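Phosphoribosylamine--glycine ligase (PDB 1VKZ) catalyses the ATP-dependent joining of glycine to 5-phospho-beta-D-ribosylamine, the step of de novo purine biosynthesis that yields N(1)-(5-phospho-beta-D-ribosyl)glycinamide. Local coordinates at residues 218-223 against 337-342; 348-353 against 374-379; 125-128 against 132-135. One frame throughout, in Å; residues are numbered along the deposited sequence.

The three contacts differ in depth and chemistry. Interaction 1 is a surface contact. It sets one leucine against a tyrosine-proline turn and joins the ATP-grasp and C-domain regions. Interaction 2 is a buried, wholly aliphatic contact that packs a loop on the bulged strand 374-382. Interaction 3 is also mainly buried, but it adds a carboxylate-to-backbone bond and joins a strand to the helix that follows it. Interactions 1 and 2 both reach the same six-stranded antiparallel sheet. They pack together where Y338 OH lies 3.3 Å from R374 CD. Interaction 3 lies apart, at the edge strand of another sheet, its nearest atoms about 19 Å from interaction 1 and about 28 Å from interaction 2.

Interaction 1: residues 218-223 against 337-342; sequences KRLMDG and GYPDAP
L220 and Y338 meet with the same first torsion: each CG lies anti to its own backbone N, with chi1 -179° in both residues. This extends L220 from the corner of its chain to the backbone of 337-342. It also carries the Y338 ring to the side of the leucine. The two side chains cross obliquely.

The fork of L220 straddles the carbonyl oxygen of Y338. L220 CD1 is 3.2 Å from Y338 O, and L220 CD2 is 3.5 Å from the same Y338 O. The first of these is snug for a methyl against an oxygen. L220 CD1 also reaches the ring, 3.9 Å from Y338 CD2. The proline is met only loosely, with L220 CD2 4.4 Å from P339 CD.

The peptide bond between Y338 and P339 is cis. It folds the proline back beside the tyrosine. P339 CB sits 3.9 Å above one face of the Y338 ring, offset toward its rim. The turn is tied by a backbone bond of 3.0 Å from A341 N to G337 O. A side chain on G337 would run into A341 O.

Neighbouring residues extend the contact. P227 touches both L220 and P339, and T229 touches L220 and Y338. Y338 OH is hydrogen-bonded to the backbone N of G230, which fixes the far end of the ring. P339 also lies close to K155, a predicted ATP-binding residue.

No hydrogen bond crosses between the two segments. The contact is small and partly open to solvent. With weak van der Waals contacts alone across it, the pairing of L220 and Y338 probably depends on the surrounding bonds, those of Y338 OH to G230 and of the L220 backbone to P227.

Interaction 2: residues 348-353 against 374-379; sequences ITLPEE and RVLHCM
I348 CD1 and V375 CG1 meet end on, 3.8 Å apart. This is the closest approach between the two segments. I348 has CG1 anti to its carbonyl carbon and beside the backbone N, with chi1 -58°. That rotation sends its long branch to the valine. Its other branch, CG2, turns to L376.

The main bump on the strand is L376 CD1. It rests over the groove where I348 CG2 and L350 CD2 come together. I348 CG2 lies 4.1 Å from L376 CD1, and L350 CD2 lies 4.2 Å from the same L376 CD1. The side chains of I348 and L376 run antiparallel, the branch methyl of one against an end methyl of the other. The L350 side chain does not set out toward the strand, but its CD2 end swings in to L376.

A classic beta bulge brings the two strand residues into play together. V375 and L376 are consecutive, yet both face L333 of strand 327-334. Both side chains point toward the loop, where a regular strand would turn alternate residues to opposite faces.

The hollow has further walls. L368 touches I348 and L350, and T370 touches I348 and V375. F358 covers L350 and L376, while V399 adds to L376.

The contact has no hydrogen bonds between the segments and no charges. Three methyl pairs hold it, so complementary shape and the exclusion of water carry the adhesion.

Interaction 3: residues 125-128 against 132-135; sequences EVAE and ELRE
E132 lays its carboxylate against the backbone of E128. E128 N donates a hydrogen bond to E132 OE1 at 164°, though its length of 2.5 Å is doubtful and probably reflects the limits of the model at 2.30 Å resolution. The N-H approaches from above the carboxylate plane, 37° out of it. CG of E132 lies beside its backbone N, with chi1 -65°, and the extended chain beyond carries the carboxylate back to the strand end. With an alanine in place of E132, E128 N is likely to lose its carboxylate partner, and the strand end its tie to the helix.

Below this bond the contact is apolar. A127 CB rests on the helix backbone, 3.6 Å from L133 N. The same A127 CB is 4.0 Å from L133 CB.

Further out, T129 OG1 is hydrogen-bonded to E132 N at the start of the helix. L133 packs on I188 and helix 163-175, and A127 pairs through its backbone with V186.

The arrangement is a tight strand-turn-helix unit of the ATP-grasp fold: edge strand 124-127 turns sharply into helix 130-137, which packs against the four-stranded antiparallel sheet.

Interaction 1: residues 218-223 against 337-342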
loop_
_atom_site.group_PDB
_atom_site.type_symbol
_atom_site.label_atom_id
_atom_site.label_comp_id
_atom_site.label_asym_id
_atom_site.label_seq_id
_atom_site.Cartn_x
_atom_site.Cartn_y
_atom_site.Cartn_z
ATOM N N LYS A 218 10.644 -2.809 3.775
ATOM C CA LYS A 218 10.771 -1.742 2.772
ATOM C C LYS A 218 12.102 -1.708 2.027
ATOM O O LYS A 218 12.135 -1.375 0.854
ATOM C CB LYS A 218 10.540 -0.381 3.445
ATOM C CG LYS A 218 9.046 0.023 3.557
ATOM C CD LYS A 218 8.553 0.708 2.265
ATOM C CE LYS A 218 9.292 2.075 1.958
ATOM N NZ LYS A 218 9.206 3.131 3.042
ATOM N N ARG A 219 13.195 -2.020 2.706
ATOM C CA ARG A 219 14.513 -1.997 2.087
ATOM C C ARG A 219 14.738 -3.193 1.197
ATOM O O ARG A 219 14.158 -4.226 1.409
ATOM C CB ARG A 219 15.616 -1.949 3.153
ATOM C CG ARG A 219 15.678 -0.645 3.926
ATOM C CD ARG A 219 16.226 0.491 3.124
ATOM N NE ARG A 219 16.312 1.720 3.902
ATOM C CZ ARG A 219 16.680 2.899 3.407
ATOM N NH1 ARG A 219 17.007 3.032 2.121
ATOM N NH2 ARG A 219 16.717 3.959 4.204
ATOM N N LEU A 220 15.593 -3.036 0.201
ATOM C CA LEU A 220 15.835 -4.065 -0.803
ATOM C C LEU A 220 16.621 -5.257 -0.256
ATOM O O LEU A 220 16.487 -6.376 -0.738
ATOM C CB LEU A 220 16.633 -3.438 -1.937
ATOM C CG LEU A 220 17.018 -4.268 -3.166
ATOM C CD1 LEU A 220 15.793 -4.581 -4.023
ATOM C CD2 LEU A 220 18.063 -3.490 -3.925
HETATM N N MSE A 221 17.460 -4.999 0.742
HETATM C CA MSE A 221 18.462 -5.955 1.169
HETATM C C MSE A 221 18.387 -6.293 2.638
HETATM O O MSE A 221 17.870 -5.530 3.451
HETATM C CB MSE A 221 19.849 -5.413 0.862
HETATM C CG MSE A 221 19.980 -4.823 -0.518
HETATM SE SE MSE A 221 21.822 -4.456 -0.862
HETATM C CE MSE A 221 21.741 -4.260 -2.882
ATOM N N ASP A 222 18.971 -7.447 2.951
ATOM C CA ASP A 222 18.853 -8.069 4.251
ATOM C C ASP A 222 19.523 -7.185 5.257
ATOM O O ASP A 222 20.477 -6.497 4.925
ATOM C CB ASP A 222 19.504 -9.457 4.253
ATOM C CG ASP A 222 18.833 -10.427 3.285
ATOM O OD1 ASP A 222 18.711 -10.108 2.082
ATOM O OD2 ASP A 222 18.415 -11.540 3.642
ATOM N N GLY A 223 19.015 -7.187 6.480
ATOM C CA GLY A 223 19.505 -6.275 7.496
ATOM C C GLY A 223 19.110 -4.854 7.133
ATOM O O GLY A 223 19.835 -3.911 7.439
ATOM N N GLY A 337 18.104 -5.159 -10.669
ATOM C CA GLY A 337 17.958 -3.733 -10.990
ATOM C C GLY A 337 16.886 -2.997 -10.192
ATOM O O GLY A 337 16.919 -1.764 -10.110
ATOM N N TYR A 338 15.949 -3.740 -9.602
ATOM C CA TYR A 338 14.880 -3.169 -8.806
ATOM C C TYR A 338 15.441 -2.498 -7.565
ATOM O O TYR A 338 16.214 -3.141 -6.876
ATOM C CB TYR A 338 13.915 -4.289 -8.359
ATOM C CG TYR A 338 12.738 -3.784 -7.531
ATOM C CD1 TYR A 338 11.752 -3.005 -8.117
ATOM C CD2 TYR A 338 12.608 -4.100 -6.185
ATOM C CE1 TYR A 338 10.670 -2.536 -7.395
ATOM C CE2 TYR A 338 11.521 -3.628 -5.442
ATOM C CZ TYR A 338 10.557 -2.824 -6.052
ATOM O OH TYR A 338 9.462 -2.322 -5.352
ATOM N N PRO A 339 15.042 -1.261 -7.225
ATOM C CA PRO A 339 13.983 -0.499 -7.893
ATOM C C PRO A 339 14.374 0.488 -9.001
ATOM O O PRO A 339 13.532 0.814 -9.831
ATOM C CB PRO A 339 13.356 0.294 -6.731
ATOM C CG PRO A 339 14.323 0.169 -5.576
ATOM C CD PRO A 339 15.557 -0.515 -6.067
ATOM N N ASP A 340 15.608 0.968 -9.023
ATOM C CA ASP A 340 15.937 2.102 -9.878
ATOM C C ASP A 340 15.878 1.798 -11.382
ATOM O O ASP A 340 15.802 2.718 -12.200
ATOM C CB ASP A 340 17.311 2.659 -9.490
ATOM C CG ASP A 340 17.320 3.284 -8.088
ATOM O OD1 ASP A 340 16.356 3.057 -7.300
ATOM O OD2 ASP A 340 18.259 4.024 -7.697
ATOM N N ALA A 341 15.903 0.518 -11.747
ATOM C CA ALA A 341 16.041 0.123 -13.150
ATOM C C ALA A 341 15.892 -1.384 -13.292
ATOM O O ALA A 341 16.887 -2.059 -13.544
ATOM C CB ALA A 341 17.415 0.561 -13.678
ATOM N N PRO A 342 14.680 -1.924 -13.122
ATOM C CA PRO A 342 14.491 -3.383 -13.152
ATOM C C PRO A 342 14.706 -3.906 -14.546
ATOM O O PRO A 342 14.401 -3.198 -15.507
ATOM C CB PRO A 342 13.030 -3.572 -12.735
ATOM C CG PRO A 342 12.348 -2.288 -13.056
ATOM C CD PRO A 342 13.408 -1.210 -12.932
#

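Interaction 2: residues 348-353 against 374-379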
loop_
_atom_site.group_PDB
_atom_site.type_symbol
_atom_site.label_atom_id
_atom_site.label_comp_id
_atom_site.label_asym_id
_atom_site.label_seq_id
_atom_site.Cartn_x
_atom_site.Cartn_y
_atom_site.Cartn_z
ATOM N N ILE A 348 10.550 -17.082 -16.773
ATOM C CA ILE A 348 10.193 -17.548 -15.437
ATOM C C ILE A 348 9.754 -19.000 -15.426
ATOM O O ILE A 348 8.773 -19.369 -16.057
ATOM C CB ILE A 348 9.052 -16.683 -14.857
ATOM C CG1 ILE A 348 9.460 -15.209 -14.799
ATOM C CG2 ILE A 348 8.635 -17.188 -13.489
ATOM C CD1 ILE A 348 8.279 -14.273 -14.920
ATOM N N THR A 349 10.479 -19.823 -14.684
ATOM C CA THR A 349 10.073 -21.201 -14.437
ATOM C C THR A 349 9.355 -21.264 -13.098
ATOM O O THR A 349 9.815 -20.721 -12.096
ATOM C CB THR A 349 11.267 -22.152 -14.501
ATOM O OG1 THR A 349 11.499 -22.523 -15.867
ATOM C CG2 THR A 349 10.942 -23.475 -13.831
ATOM N N LEU A 350 8.196 -21.909 -13.119
ATOM C CA LEU A 350 7.302 -21.997 -11.966
ATOM C C LEU A 350 7.109 -23.451 -11.595
ATOM O O LEU A 350 7.121 -24.317 -12.466
ATOM C CB LEU A 350 5.920 -21.436 -12.293
ATOM C CG LEU A 350 5.679 -19.934 -12.385
ATOM C CD1 LEU A 350 4.198 -19.760 -12.655
ATOM C CD2 LEU A 350 6.109 -19.150 -11.128
ATOM N N PRO A 351 6.940 -23.733 -10.310
ATOM C CA PRO A 351 6.579 -25.083 -9.865
ATOM C C PRO A 351 5.161 -25.557 -10.226
ATOM O O PRO A 351 4.328 -24.772 -10.695
ATOM C CB PRO A 351 6.718 -24.986 -8.340
ATOM C CG PRO A 351 6.600 -23.550 -8.035
ATOM C CD PRO A 351 7.182 -22.827 -9.179
ATOM N N GLU A 352 4.908 -26.850 -9.990
ATOM C CA GLU A 352 3.569 -27.440 -10.154
ATOM C C GLU A 352 2.563 -26.761 -9.213
ATOM O O GLU A 352 1.472 -26.380 -9.645
ATOM C CB GLU A 352 3.602 -28.951 -9.909
ATOM N N GLU A 353 2.929 -26.578 -7.943
ATOM C CA GLU A 353 2.017 -25.915 -6.999
ATOM C C GLU A 353 2.684 -24.860 -6.099
ATOM O O GLU A 353 3.883 -24.589 -6.205
ATOM C CB GLU A 353 1.187 -26.953 -6.204
ATOM C CG GLU A 353 1.915 -27.772 -5.145
ATOM C CD GLU A 353 0.992 -28.824 -4.517
ATOM O OE1 GLU A 353 -0.159 -28.472 -4.152
ATOM O OE2 GLU A 353 1.399 -30.004 -4.404
ATOM N N ARG A 374 8.795 -5.795 -9.204
ATOM C CA ARG A 374 8.413 -6.927 -8.395
ATOM C C ARG A 374 7.666 -7.895 -9.295
ATOM O O ARG A 374 6.643 -7.546 -9.928
ATOM C CB ARG A 374 7.563 -6.468 -7.213
ATOM C CG ARG A 374 8.324 -5.433 -6.389
ATOM C CD ARG A 374 7.732 -5.087 -5.028
ATOM N NE ARG A 374 6.526 -4.264 -5.127
ATOM C CZ ARG A 374 5.752 -3.952 -4.097
ATOM N NH1 ARG A 374 6.046 -4.383 -2.887
ATOM N NH2 ARG A 374 4.685 -3.218 -4.285
ATOM N N VAL A 375 8.182 -9.124 -9.333
ATOM C CA VAL A 375 7.745 -10.126 -10.294
ATOM C C VAL A 375 6.685 -10.987 -9.635
ATOM O O VAL A 375 5.509 -11.013 -10.061
ATOM C CB VAL A 375 8.963 -10.955 -10.807
ATOM C CG1 VAL A 375 8.596 -11.885 -11.983
ATOM C CG2 VAL A 375 10.043 -10.017 -11.238
ATOM N N LEU A 376 7.096 -11.665 -8.579
ATOM C CA LEU A 376 6.234 -12.627 -7.903
ATOM C C LEU A 376 6.204 -12.431 -6.398
ATOM O O LEU A 376 7.193 -12.042 -5.780
ATOM C CB LEU A 376 6.707 -14.071 -8.164
ATOM C CG LEU A 376 6.777 -14.457 -9.632
ATOM C CD1 LEU A 376 7.783 -15.554 -9.879
ATOM C CD2 LEU A 376 5.412 -14.879 -10.141
ATOM N N HIS A 377 5.072 -12.821 -5.824
ATOM C CA HIS A 377 4.915 -12.960 -4.414
ATOM C C HIS A 377 4.780 -14.442 -4.121
ATOM O O HIS A 377 3.821 -15.064 -4.531
ATOM C CB HIS A 377 3.709 -12.156 -4.006
ATOM C CG HIS A 377 3.826 -10.726 -4.406
ATOM N ND1 HIS A 377 4.051 -9.718 -3.495
ATOM C CD2 HIS A 377 3.832 -10.142 -5.627
ATOM C CE1 HIS A 377 4.150 -8.568 -4.137
ATOM N NE2 HIS A 377 4.014 -8.797 -5.431
ATOM N N CYS A 378 5.773 -15.005 -3.419
ATOM C CA CYS A 378 5.707 -16.383 -2.933
ATOM C C CYS A 378 5.134 -16.481 -1.511
ATOM O O CYS A 378 5.675 -15.913 -0.565
ATOM C CB CYS A 378 7.073 -17.008 -2.998
ATOM S SG CYS A 378 7.618 -17.250 -4.698
HETATM N N MSE A 379 4.000 -17.154 -1.374
HETATM C CA MSE A 379 3.308 -17.211 -0.085
HETATM C C MSE A 379 3.631 -18.518 0.632
HETATM O O MSE A 379 3.677 -19.582 0.021
HETATM C CB MSE A 379 1.776 -17.093 -0.237
HETATM C CG MSE A 379 1.275 -15.935 -1.121
HETATM SE SE MSE A 379 1.798 -14.153 -0.462
HETATM C CE MSE A 379 3.178 -13.917 -1.427
#

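Interaction 3: residues 125-128 against 132-135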
loop_
_atom_site.group_PDB
_atom_site.type_symbol
_atom_site.label_atom_id
_atom_site.label_comp_id
_atom_site.label_asym_id
_atom_site.label_seq_id
_atom_site.Cartn_x
_atom_site.Cartn_y
_atom_site.Cartn_z
ATOM N N GLU A 125 5.826 22.222 9.402
ATOM C CA GLU A 125 5.571 23.482 8.697
ATOM C C GLU A 125 5.434 23.176 7.218
ATOM O O GLU A 125 5.800 22.091 6.770
ATOM C CB GLU A 125 6.731 24.462 8.880
ATOM C CG GLU A 125 7.056 24.877 10.315
ATOM C CD GLU A 125 6.072 25.881 10.903
ATOM O OE1 GLU A 125 5.025 26.175 10.279
ATOM O OE2 GLU A 125 6.362 26.386 12.010
ATOM N N VAL A 126 4.933 24.140 6.459
ATOM C CA VAL A 126 4.836 24.019 5.007
ATOM C C VAL A 126 5.778 24.992 4.310
ATOM O O VAL A 126 5.706 26.207 4.514
ATOM C CB VAL A 126 3.404 24.293 4.510
ATOM C CG1 VAL A 126 3.327 24.156 2.973
ATOM C CG2 VAL A 126 2.408 23.340 5.205
ATOM N N ALA A 127 6.663 24.453 3.481
ATOM C CA ALA A 127 7.536 25.281 2.651
ATOM C C ALA A 127 7.112 25.163 1.185
ATOM O O ALA A 127 7.199 24.078 0.580
ATOM C CB ALA A 127 9.005 24.880 2.837
ATOM N N GLU A 128 6.631 26.285 0.652
ATOM C CA GLU A 128 6.169 26.394 -0.714
ATOM C C GLU A 128 7.285 26.824 -1.667
ATOM O O GLU A 128 7.174 26.601 -2.871
ATOM C CB GLU A 128 4.978 27.370 -0.795
ATOM C CG GLU A 128 3.637 26.647 -0.881
ATOM C CD GLU A 128 2.444 27.447 -0.372
ATOM O OE1 GLU A 128 2.296 28.644 -0.757
ATOM O OE2 GLU A 128 1.635 26.852 0.400
ATOM N N GLU A 132 11.492 29.534 1.873
ATOM C CA GLU A 132 10.728 29.161 3.056
ATOM C C GLU A 132 11.364 27.938 3.726
ATOM O O GLU A 132 11.402 27.848 4.958
ATOM C CB GLU A 132 9.270 28.872 2.682
ATOM C CG GLU A 132 8.506 30.078 2.161
ATOM C CD GLU A 132 7.109 29.735 1.667
ATOM O OE1 GLU A 132 6.687 28.563 1.793
ATOM O OE2 GLU A 132 6.426 30.644 1.144
ATOM N N LEU A 133 11.863 27.007 2.905
ATOM C CA LEU A 133 12.563 25.829 3.396
ATOM C C LEU A 133 13.773 26.214 4.256
ATOM O O LEU A 133 14.010 25.598 5.292
ATOM C CB LEU A 133 12.998 24.959 2.218
ATOM C CG LEU A 133 13.699 23.631 2.540
ATOM C CD1 LEU A 133 12.938 22.818 3.560
ATOM C CD2 LEU A 133 13.861 22.826 1.270
ATOM N N ARG A 134 14.524 27.236 3.831
ATOM C CA ARG A 134 15.675 27.746 4.605
ATOM C C ARG A 134 15.253 28.347 5.948
ATOM O O ARG A 134 15.873 28.076 6.979
ATOM C CB ARG A 134 16.445 28.822 3.825
ATOM C CG ARG A 134 17.277 28.327 2.647
ATOM C CD ARG A 134 17.948 29.469 1.836
ATOM N NE ARG A 134 17.040 30.068 0.842
ATOM C CZ ARG A 134 17.130 31.319 0.359
ATOM N NH1 ARG A 134 18.090 32.157 0.758
ATOM N NH2 ARG A 134 16.243 31.743 -0.537
ATOM N N GLU A 135 14.215 29.183 5.919
ATOM C CA GLU A 135 13.676 29.812 7.125
ATOM C C GLU A 135 13.070 28.756 8.035
ATOM O O GLU A 135 13.487 28.603 9.177
ATOM C CB GLU A 135 12.617 30.872 6.754
ATOM C CG GLU A 135 11.913 31.561 7.932
ATOM C CD GLU A 135 10.499 31.033 8.217
ATOM O OE1 GLU A 135 9.534 31.506 7.565
ATOM O OE2 GLU A 135 10.342 30.158 9.110
#